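Local coordinates for EtuB protein (PDB 3IO0) that probably forms part of the shell of a bacterial microcompartment associated with ethanol utilisation, assembling as a trimer of chains that each carry two tandem microcompartment domains, at residues A119-A130 with S142-P153; P153-A164 with A207-M218. All coordinates share one frame; numbering follows the deposited sequence.

Contact 1 (A119-A130 with S142-P153); sequences AGHLEVQYTARA and SGQAFGIMHAAP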
loop_
_atom_site.group_PDB
_atom_site.type_symbol
_atom_site.label_atom_id
_atom_site.label_comp_id
_atom_site.label_asym_id
_atom_site.label_seq_id
_atom_site.Cartn_x
_atom_site.Cartn_y
_atom_site.Cartn_z
ATOM N N ALA A 119 -7.487 -8.421 14.182
ATOM C CA ALA A 119 -6.900 -9.138 13.062
ATOM C C ALA A 119 -7.464 -8.729 11.700
ATOM O O ALA A 119 -6.991 -9.202 10.664
ATOM C CB ALA A 119 -7.013 -10.640 13.273
ATOM N N GLY A 120 -8.459 -7.846 11.693
ATOM C CA GLY A 120 -9.035 -7.390 10.439
ATOM C C GLY A 120 -10.352 -6.683 10.616
ATOM O O GLY A 120 -10.536 -5.940 11.570
ATOM N N HIS A 121 -11.270 -6.915 9.688
ATOM C CA HIS A 121 -12.549 -6.229 9.689
ATOM C C HIS A 121 -13.566 -6.935 8.802
ATOM O O HIS A 121 -13.212 -7.801 7.999
ATOM C CB HIS A 121 -12.369 -4.790 9.216
ATOM C CG HIS A 121 -11.640 -4.667 7.913
ATOM N ND1 HIS A 121 -12.232 -4.934 6.696
ATOM C CD2 HIS A 121 -10.367 -4.296 7.635
ATOM C CE1 HIS A 121 -11.360 -4.738 5.727
ATOM N NE2 HIS A 121 -10.221 -4.349 6.270
ATOM N N LEU A 122 -14.827 -6.557 8.955
ATOM C CA LEU A 122 -15.884 -7.012 8.076
ATOM C C LEU A 122 -16.746 -5.811 7.710
ATOM O O LEU A 122 -16.973 -4.937 8.546
ATOM C CB LEU A 122 -16.728 -8.068 8.777
ATOM C CG LEU A 122 -17.948 -8.582 8.006
ATOM C CD1 LEU A 122 -17.540 -9.574 6.944
ATOM C CD2 LEU A 122 -18.946 -9.221 8.941
ATOM N N GLU A 123 -17.201 -5.748 6.464
ATOM C CA GLU A 123 -18.073 -4.662 6.044
ATOM C C GLU A 123 -19.042 -5.140 4.993
ATOM O O GLU A 123 -18.657 -5.735 3.978
ATOM C CB GLU A 123 -17.289 -3.459 5.518
ATOM C CG GLU A 123 -18.176 -2.294 5.053
ATOM C CD GLU A 123 -17.387 -1.049 4.660
ATOM O OE1 GLU A 123 -16.171 -1.164 4.397
ATOM O OE2 GLU A 123 -17.979 0.056 4.623
ATOM N N VAL A 124 -20.313 -4.869 5.250
ATOM C CA VAL A 124 -21.367 -5.233 4.336
ATOM C C VAL A 124 -22.272 -4.015 4.177
ATOM O O VAL A 124 -22.818 -3.518 5.159
ATOM C CB VAL A 124 -22.152 -6.447 4.863
ATOM C CG1 VAL A 124 -23.066 -6.974 3.797
ATOM C CG2 VAL A 124 -21.205 -7.554 5.281
ATOM N N GLN A 125 -22.398 -3.527 2.946
ATOM C CA GLN A 125 -23.206 -2.352 2.648
ATOM C C GLN A 125 -24.327 -2.704 1.692
ATOM O O GLN A 125 -24.203 -3.632 0.889
ATOM C CB GLN A 125 -22.355 -1.243 2.023
ATOM C CG GLN A 125 -21.292 -0.629 2.943
ATOM C CD GLN A 125 -21.867 0.163 4.115
ATOM O OE1 GLN A 125 -23.087 0.355 4.230
ATOM N NE2 GLN A 125 -20.979 0.632 4.989
ATOM N N TYR A 126 -25.415 -1.941 1.772
ATOM C CA TYR A 126 -26.586 -2.153 0.923
ATOM C C TYR A 126 -27.156 -0.831 0.432
ATOM O O TYR A 126 -27.124 0.163 1.157
ATOM C CB TYR A 126 -27.668 -2.924 1.689
ATOM C CG TYR A 126 -29.005 -2.975 0.973
ATOM C CD1 TYR A 126 -29.182 -3.784 -0.146
ATOM C CD2 TYR A 126 -30.089 -2.208 1.410
ATOM C CE1 TYR A 126 -30.396 -3.824 -0.814
ATOM C CE2 TYR A 126 -31.307 -2.247 0.745
ATOM C CZ TYR A 126 -31.449 -3.059 -0.366
ATOM O OH TYR A 126 -32.644 -3.123 -1.039
ATOM N N THR A 127 -27.665 -0.828 -0.797
ATOM C CA THR A 127 -28.461 0.278 -1.328
ATOM C C THR A 127 -29.589 -0.319 -2.165
ATOM O O THR A 127 -29.424 -1.402 -2.742
ATOM C CB THR A 127 -27.616 1.243 -2.188
ATOM O OG1 THR A 127 -28.463 2.113 -2.950
ATOM C CG2 THR A 127 -26.724 0.479 -3.140
ATOM N N ALA A 128 -30.728 0.373 -2.222
ATOM C CA ALA A 128 -31.870 -0.093 -3.004
ATOM C C ALA A 128 -31.909 0.486 -4.431
ATOM O O ALA A 128 -32.509 -0.114 -5.323
ATOM C CB ALA A 128 -33.154 0.181 -2.266
ATOM N N ARG A 129 -31.300 1.654 -4.633
ATOM C CA ARG A 129 -31.059 2.201 -5.973
ATOM C C ARG A 129 -29.610 2.587 -6.007
ATOM O O ARG A 129 -29.228 3.605 -5.416
ATOM C CB ARG A 129 -31.860 3.481 -6.291
ATOM C CG ARG A 129 -33.376 3.359 -6.300
ATOM C CD ARG A 129 -34.005 3.797 -7.640
ATOM N NE ARG A 129 -33.509 5.063 -8.202
ATOM C CZ ARG A 129 -33.847 5.509 -9.416
ATOM N NH1 ARG A 129 -34.656 4.800 -10.190
ATOM N NH2 ARG A 129 -33.376 6.659 -9.877
ATOM N N ALA A 130 -28.782 1.794 -6.672
ATOM C CA ALA A 130 -27.424 2.229 -6.894
ATOM C C ALA A 130 -27.501 3.342 -7.929
ATOM O O ALA A 130 -28.253 3.228 -8.895
ATOM C CB ALA A 130 -26.584 1.094 -7.383
ATOM N N SER A 142 -27.446 0.142 -12.927
ATOM C CA SER A 142 -28.073 1.393 -12.536
ATOM C C SER A 142 -29.499 1.193 -12.022
ATOM O O SER A 142 -30.280 0.415 -12.596
ATOM C CB SER A 142 -28.077 2.323 -13.746
ATOM O OG SER A 142 -28.752 3.533 -13.473
ATOM N N GLY A 143 -29.832 1.885 -10.933
ATOM C CA GLY A 143 -31.195 1.874 -10.392
ATOM C C GLY A 143 -31.573 0.608 -9.644
ATOM O O GLY A 143 -32.586 0.566 -8.956
ATOM N N GLN A 144 -30.750 -0.422 -9.766
ATOM C CA GLN A 144 -31.015 -1.706 -9.133
ATOM C C GLN A 144 -30.457 -1.743 -7.722
ATOM O O GLN A 144 -29.590 -0.946 -7.390
ATOM C CB GLN A 144 -30.400 -2.822 -9.983
ATOM C CG GLN A 144 -30.965 -2.882 -11.410
ATOM C CD GLN A 144 -32.478 -2.763 -11.414
ATOM O OE1 GLN A 144 -33.024 -1.796 -11.940
ATOM N NE2 GLN A 144 -33.162 -3.724 -10.781
ATOM N N ALA A 145 -30.953 -2.658 -6.889
ATOM C CA ALA A 145 -30.385 -2.863 -5.554
ATOM C C ALA A 145 -28.928 -3.307 -5.696
ATOM O O ALA A 145 -28.546 -3.892 -6.718
ATOM C CB ALA A 145 -31.180 -3.892 -4.779
ATOM N N PHE A 146 -28.115 -3.038 -4.680
ATOM C CA PHE A 146 -26.678 -3.259 -4.790
ATOM C C PHE A 146 -26.076 -3.616 -3.441
ATOM O O PHE A 146 -26.455 -3.034 -2.420
ATOM C CB PHE A 146 -26.022 -1.996 -5.355
ATOM C CG PHE A 146 -24.600 -2.175 -5.777
ATOM C CD1 PHE A 146 -24.270 -3.031 -6.815
ATOM C CD2 PHE A 146 -23.588 -1.455 -5.156
ATOM C CE1 PHE A 146 -22.949 -3.189 -7.211
ATOM C CE2 PHE A 146 -22.254 -1.602 -5.541
ATOM C CZ PHE A 146 -21.938 -2.467 -6.571
ATOM N N GLY A 147 -25.143 -4.566 -3.440
ATOM C CA GLY A 147 -24.457 -4.970 -2.211
ATOM C C GLY A 147 -22.940 -4.913 -2.305
ATOM O O GLY A 147 -22.374 -5.188 -3.373
ATOM N N ILE A 148 -22.281 -4.561 -1.196
ATOM C CA ILE A 148 -20.819 -4.552 -1.130
ATOM C C ILE A 148 -20.287 -5.338 0.075
ATOM O O ILE A 148 -20.716 -5.126 1.210
ATOM C CB ILE A 148 -20.257 -3.125 -1.106
ATOM C CG1 ILE A 148 -20.724 -2.349 -2.334
ATOM C CG2 ILE A 148 -18.723 -3.141 -1.016
ATOM C CD1 ILE A 148 -20.540 -0.870 -2.204
ATOM N N MET A 149 -19.342 -6.234 -0.187
ATOM C CA MET A 149 -18.819 -7.153 0.810
ATOM C C MET A 149 -17.319 -7.101 0.799
ATOM O O MET A 149 -16.711 -7.099 -0.276
ATOM C CB MET A 149 -19.137 -8.575 0.390
ATOM C CG MET A 149 -20.385 -9.156 0.934
ATOM S SD MET A 149 -20.868 -10.432 -0.225
ATOM C CE MET A 149 -21.838 -9.432 -1.339
ATOM N N HIS A 150 -16.719 -7.114 1.985
ATOM C CA HIS A 150 -15.330 -7.500 2.105
ATOM C C HIS A 150 -14.979 -7.797 3.543
ATOM O O HIS A 150 -15.676 -7.371 4.464
ATOM C CB HIS A 150 -14.395 -6.444 1.520
ATOM C CG HIS A 150 -14.492 -5.120 2.193
ATOM N ND1 HIS A 150 -13.871 -4.851 3.394
ATOM C CD2 HIS A 150 -15.139 -3.988 1.842
ATOM C CE1 HIS A 150 -14.133 -3.607 3.754
ATOM N NE2 HIS A 150 -14.907 -3.064 2.832
ATOM N N ALA A 151 -13.909 -8.561 3.723
ATOM C CA ALA A 151 -13.349 -8.804 5.039
ATOM C C ALA A 151 -11.832 -8.991 4.937
ATOM O O ALA A 151 -11.309 -9.404 3.884
ATOM C CB ALA A 151 -14.001 -10.001 5.679
ATOM N N ALA A 152 -11.139 -8.653 6.024
ATOM C CA ALA A 152 -9.702 -8.824 6.132
ATOM C C ALA A 152 -9.450 -9.688 7.346
ATOM O O ALA A 152 -10.130 -9.531 8.352
ATOM C CB ALA A 152 -9.018 -7.488 6.296
ATOM N N PRO A 153 -8.470 -10.601 7.268
ATOM C CA PRO A 153 -7.627 -10.869 6.115
ATOM C C PRO A 153 -8.440 -11.501 5.011
ATOM O O PRO A 153 -9.519 -12.056 5.270
ATOM C CB PRO A 153 -6.602 -11.865 6.655
ATOM C CG PRO A 153 -7.283 -12.529 7.771
ATOM C CD PRO A 153 -8.121 -11.468 8.404
#
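The His121 ring carries Ala152 CB over one face, a CH-pi contact with CB 3.6 Å from the ring centroid. At its edge it meets the imidazole of His150, with His121 CE1 3.4 Å from His150 ND1. The two rings meet rim to rim with planes 84° apart, so neither stacks on the other. One face of the His150 ring looks onto Glu123 O. His150 CG sits between the backbone N and the carbonyl carbon (chi1 61°). This bends the ring across to strand 120-127, where His150 NE2 gives a weak, strongly bent bond to Glu123 OE1 (2.8 Å, 128° at the hydrogen). The other carboxylate oxygen, Glu123 OE2, takes a hydrogen bond from Gln125 NE2 at 3.1 Å through its anti lone pair. Gln125 NE2 also donates to Tyr110 O. Both carboxylate oxygens have a partner, OE1 only a weak one. Further along, Thr127 CG2 lies at the edge of the Phe146 ring and touches Phe146 CB at 3.4 Å. Phe134 meets the same ring from helix 132-138. On the opposite face, which carries Leu122, Val124 and Met149, Leu122 CD1 lies 3.8 Å from Ala151 CB.

Beneath the side chains runs an antiparallel ladder. His121, Glu123, Gln125 and Thr127 form hydrogen-bonded pairs with Ala152, His150, Ile148 and Phe146. Beyond it, Ala130 N bonds to Gln144 O at 2.9 Å, and Gly143 N bonds back to Ala130 O. Strands 120-127 and 145-152 are adjacent inner strands of a five-stranded antiparallel sheet, the core of a circularly permuted microcompartment (BMC) domain.

Contact 2 (P153-A164 with A207-M218); sequences PAGVGMIVADTA and ARKAGLSILRSM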
loop_
_atom_site.group_PDB
_atom_site.type_symbol
_atom_site.label_atom_id
_atom_site.label_comp_id
_atom_site.label_asym_id
_atom_site.label_seq_id
_atom_site.Cartn_x
_atom_site.Cartn_y
_atom_site.Cartn_z
ATOM N N PRO A 153 -8.470 -10.601 7.268
ATOM C CA PRO A 153 -7.627 -10.869 6.115
ATOM C C PRO A 153 -8.440 -11.501 5.011
ATOM O O PRO A 153 -9.519 -12.056 5.270
ATOM C CB PRO A 153 -6.602 -11.865 6.655
ATOM C CG PRO A 153 -7.283 -12.529 7.771
ATOM C CD PRO A 153 -8.121 -11.468 8.404
ATOM N N ALA A 154 -7.912 -11.424 3.792
ATOM C CA ALA A 154 -8.651 -11.789 2.582
ATOM C C ALA A 154 -9.403 -13.121 2.677
ATOM O O ALA A 154 -10.465 -13.277 2.076
ATOM C CB ALA A 154 -7.725 -11.778 1.379
ATOM N N GLY A 155 -8.866 -14.071 3.430
ATOM C CA GLY A 155 -9.486 -15.381 3.517
ATOM C C GLY A 155 -10.934 -15.319 3.975
ATOM O O GLY A 155 -11.819 -15.970 3.398
ATOM N N VAL A 156 -11.166 -14.524 5.019
ATOM C CA VAL A 156 -12.496 -14.284 5.554
ATOM C C VAL A 156 -13.379 -13.706 4.457
ATOM O O VAL A 156 -14.532 -14.104 4.301
ATOM C CB VAL A 156 -12.437 -13.311 6.732
ATOM C CG1 VAL A 156 -13.756 -13.313 7.492
ATOM C CG2 VAL A 156 -11.288 -13.683 7.668
ATOM N N GLY A 157 -12.811 -12.784 3.686
ATOM C CA GLY A 157 -13.463 -12.242 2.508
ATOM C C GLY A 157 -14.010 -13.289 1.559
ATOM O O GLY A 157 -15.114 -13.114 1.052
ATOM N N MET A 158 -13.253 -14.367 1.312
ATOM C CA MET A 158 -13.726 -15.473 0.446
ATOM C C MET A 158 -14.981 -16.124 0.994
ATOM O O MET A 158 -15.966 -16.282 0.275
ATOM C CB MET A 158 -12.684 -16.579 0.269
ATOM C CG MET A 158 -11.915 -16.588 -1.055
ATOM S SD MET A 158 -12.819 -16.513 -2.617
ATOM C CE MET A 158 -14.192 -17.571 -2.240
ATOM N N ILE A 159 -14.931 -16.506 2.269
ATOM C CA ILE A 159 -16.043 -17.175 2.933
ATOM C C ILE A 159 -17.310 -16.325 2.830
ATOM O O ILE A 159 -18.384 -16.828 2.447
ATOM C CB ILE A 159 -15.706 -17.446 4.406
ATOM C CG1 ILE A 159 -14.399 -18.240 4.526
ATOM C CG2 ILE A 159 -16.846 -18.149 5.103
ATOM C CD1 ILE A 159 -14.458 -19.672 4.034
ATOM N N VAL A 160 -17.165 -15.041 3.161
ATOM C CA VAL A 160 -18.209 -14.045 2.986
ATOM C C VAL A 160 -18.711 -14.080 1.539
ATOM O O VAL A 160 -19.880 -14.384 1.284
ATOM C CB VAL A 160 -17.676 -12.642 3.350
ATOM C CG1 VAL A 160 -18.709 -11.561 3.093
ATOM C CG2 VAL A 160 -17.254 -12.610 4.781
ATOM N N ALA A 161 -17.806 -13.814 0.600
ATOM C CA ALA A 161 -18.148 -13.713 -0.817
ATOM C C ALA A 161 -18.891 -14.941 -1.333
ATOM O O ALA A 161 -19.933 -14.831 -1.983
ATOM C CB ALA A 161 -16.901 -13.478 -1.630
ATOM N N ASP A 162 -18.337 -16.109 -1.038
ATOM C CA ASP A 162 -18.900 -17.359 -1.502
ATOM C C ASP A 162 -20.292 -17.617 -0.903
ATOM O O ASP A 162 -21.223 -17.944 -1.650
ATOM C CB ASP A 162 -17.922 -18.510 -1.236
ATOM C CG ASP A 162 -18.549 -19.880 -1.426
ATOM O OD1 ASP A 162 -18.804 -20.263 -2.598
ATOM O OD2 ASP A 162 -18.769 -20.572 -0.396
ATOM N N THR A 163 -20.463 -17.444 0.414
ATOM C CA THR A 163 -21.784 -17.749 0.993
ATOM C C THR A 163 -22.852 -16.748 0.549
ATOM O O THR A 163 -24.033 -17.086 0.480
ATOM C CB THR A 163 -21.821 -17.970 2.551
ATOM O OG1 THR A 163 -21.918 -16.719 3.228
ATOM C CG2 THR A 163 -20.623 -18.794 3.075
ATOM N N ALA A 164 -22.430 -15.530 0.224
ATOM C CA ALA A 164 -23.352 -14.545 -0.316
ATOM C C ALA A 164 -23.960 -15.063 -1.612
ATOM O O ALA A 164 -25.170 -14.994 -1.798
ATOM C CB ALA A 164 -22.658 -13.238 -0.546
ATOM N N ALA A 207 -23.919 -13.454 4.470
ATOM C CA ALA A 207 -22.512 -13.130 4.304
ATOM C C ALA A 207 -21.960 -12.477 5.561
ATOM O O ALA A 207 -20.925 -12.909 6.070
ATOM C CB ALA A 207 -22.316 -12.246 3.096
ATOM N N ARG A 208 -22.670 -11.465 6.069
ATOM C CA ARG A 208 -22.322 -10.815 7.335
ATOM C C ARG A 208 -22.230 -11.839 8.472
ATOM O O ARG A 208 -21.280 -11.824 9.266
ATOM C CB ARG A 208 -23.338 -9.730 7.699
ATOM C CG ARG A 208 -22.831 -8.796 8.797
ATOM C CD ARG A 208 -23.876 -8.487 9.871
ATOM N NE ARG A 208 -24.802 -7.426 9.475
ATOM C CZ ARG A 208 -26.069 -7.622 9.121
ATOM N NH1 ARG A 208 -26.591 -8.845 9.121
ATOM N NH2 ARG A 208 -26.820 -6.587 8.772
ATOM N N LYS A 209 -23.221 -12.727 8.539
ATOM C CA LYS A 209 -23.256 -13.757 9.566
ATOM C C LYS A 209 -22.007 -14.645 9.488
ATOM O O LYS A 209 -21.291 -14.819 10.486
ATOM C CB LYS A 209 -24.532 -14.587 9.446
ATOM C CG LYS A 209 -24.774 -15.498 10.630
ATOM C CD LYS A 209 -25.994 -16.394 10.423
ATOM C CE LYS A 209 -26.042 -17.489 11.496
ATOM N NZ LYS A 209 -26.981 -18.588 11.137
ATOM N N ALA A 210 -21.747 -15.170 8.289
ATOM C CA ALA A 210 -20.591 -16.024 8.020
ATOM C C ALA A 210 -19.279 -15.340 8.393
ATOM O O ALA A 210 -18.432 -15.943 9.059
ATOM C CB ALA A 210 -20.575 -16.441 6.559
ATOM N N GLY A 211 -19.118 -14.085 7.974
ATOM C CA GLY A 211 -17.904 -13.330 8.265
ATOM C C GLY A 211 -17.601 -13.273 9.752
ATOM O O GLY A 211 -16.502 -13.667 10.197
ATOM N N LEU A 212 -18.591 -12.797 10.514
ATOM C CA LEU A 212 -18.501 -12.684 11.969
ATOM C C LEU A 212 -18.192 -14.036 12.612
ATOM O O LEU A 212 -17.339 -14.132 13.500
ATOM C CB LEU A 212 -19.801 -12.128 12.535
ATOM C CG LEU A 212 -20.270 -10.728 12.153
ATOM C CD1 LEU A 212 -21.665 -10.487 12.714
ATOM C CD2 LEU A 212 -19.312 -9.668 12.650
ATOM N N SER A 213 -18.886 -15.072 12.142
ATOM C CA SER A 213 -18.651 -16.439 12.586
ATOM C C SER A 213 -17.157 -16.788 12.523
ATOM O O SER A 213 -16.567 -17.184 13.539
ATOM C CB SER A 213 -19.499 -17.413 11.762
ATOM O OG SER A 213 -19.144 -18.757 12.013
ATOM N N ILE A 214 -16.556 -16.599 11.340
ATOM C CA ILE A 214 -15.151 -16.937 11.094
ATOM C C ILE A 214 -14.218 -16.087 11.948
ATOM O O ILE A 214 -13.298 -16.603 12.586
ATOM C CB ILE A 214 -14.762 -16.766 9.606
ATOM C CG1 ILE A 214 -15.597 -17.681 8.710
ATOM C CG2 ILE A 214 -13.268 -17.019 9.400
ATOM C CD1 ILE A 214 -15.245 -19.148 8.813
ATOM N N LEU A 215 -14.459 -14.779 11.953
ATOM C CA LEU A 215 -13.644 -13.872 12.742
ATOM C C LEU A 215 -13.620 -14.300 14.204
ATOM O O LEU A 215 -12.566 -14.293 14.837
ATOM C CB LEU A 215 -14.164 -12.449 12.599
ATOM C CG LEU A 215 -13.416 -11.434 11.737
ATOM C CD1 LEU A 215 -12.256 -12.024 10.958
ATOM C CD2 LEU A 215 -14.416 -10.765 10.819
ATOM N N ARG A 216 -14.786 -14.696 14.718
ATOM C CA ARG A 216 -14.913 -15.182 16.092
ATOM C C ARG A 216 -14.154 -16.480 16.298
ATOM O O ARG A 216 -13.409 -16.592 17.276
ATOM C CB ARG A 216 -16.379 -15.352 16.492
ATOM C CG ARG A 216 -17.113 -14.033 16.575
ATOM C CD ARG A 216 -18.120 -13.978 17.705
ATOM N NE ARG A 216 -18.800 -12.680 17.721
ATOM C CZ ARG A 216 -19.830 -12.367 16.933
ATOM N NH1 ARG A 216 -20.314 -13.257 16.064
ATOM N NH2 ARG A 216 -20.379 -11.165 17.014
ATOM N N SER A 217 -14.326 -17.440 15.377
ATOM C CA SER A 217 -13.533 -18.680 15.377
ATOM C C SER A 217 -12.044 -18.382 15.478
ATOM O O SER A 217 -11.298 -19.180 16.031
ATOM C CB SER A 217 -13.765 -19.506 14.118
ATOM O OG SER A 217 -15.080 -20.000 14.017
ATOM N N MET A 218 -11.618 -17.236 14.938
ATOM C CA MET A 218 -10.215 -16.808 14.990
ATOM C C MET A 218 -9.853 -16.136 16.312
ATOM O O MET A 218 -8.771 -15.568 16.431
ATOM C CB MET A 218 -9.898 -15.832 13.859
ATOM C CG MET A 218 -10.120 -16.345 12.460
ATOM S SD MET A 218 -9.919 -15.066 11.184
ATOM C CE MET A 218 -8.220 -14.544 11.442
#
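Val156 projects from helix 154-167 toward helix 197-217, and both its methyls touch that helix. CB, the branch point, is directed toward helix 197-217. From there CG1 runs anti to the backbone N (chi1 -167°). Val156 CG1 comes 3.9 Å from Gly211 O and 4.2 Å from Ile214 CB. CG2 lies beside the backbone N and reaches further along the partner helix. Val156 CG2 meets Leu215 CD1 at 3.8 Å and Met218 SD at 4.0 Å. CG1 also comes near Leu215 CD1, so the methyls share that partner. The Val156 and Leu215 side chains cross at about a right angle. Met218 is the first residue past the helix. Its chain bends at the last torsion, and its CE also packs loosely on the ring of Pro153.

One turn on, Ile159 presents its CG2 branch to Ile214 CG1 at 3.8 Å. These two side chains also cross near a right angle. Val160 lies where the backbones come nearest, opposite Ala207. Val160 CG1 rests on Ala207 CB, and its CG2 lies 3.6 Å from Gly211 CA, one turn on. Small residues of helix 197-217 thus face a branched one. Thr163 OG1 touches Ala210 CB at 3.6 Å, and Ala164 CB meets Ala207 CB.

No hydrogen bond crosses the contact, so packing alone joins the helices here. The axes of segments 154-164 and 207-217 come within 8.1 Å and run roughly antiparallel, 151° apart. At the trimer interface, Gly155 N bonds to Ser44 OG of the second subunit, and Met218 packs on Val16 of that subunit. Both helices lie on one face of the sheet. Val160 and Ala207 pack on Met149 of strand 145-152, Val160 also on Leu122 of strand 120-127. Ala161 faces Ile189 and Ile191 of strand 189-195.

How the contacts relate
From the N-terminal side, strand 120-127 leads into helix 132-138 and back along strand 145-152. Contact 1 closes this short loop of eleven residues. The chain turns at Pro153, shared by both contacts, and enters helix 154-167. It then makes strands 171-176 and 189-195 before helix 197-217 returns to close contact 2, a longer loop of 42 residues. The loops follow in series and neither nest nor cross. The two contacts also touch directly: Met149 packs on Ala164, Leu122 on Arg208, and Ala151 on Gly157. Contact 1 thus joins two strands of the sheet, contact 2 the two helices laid on it, and both reach the second subunit.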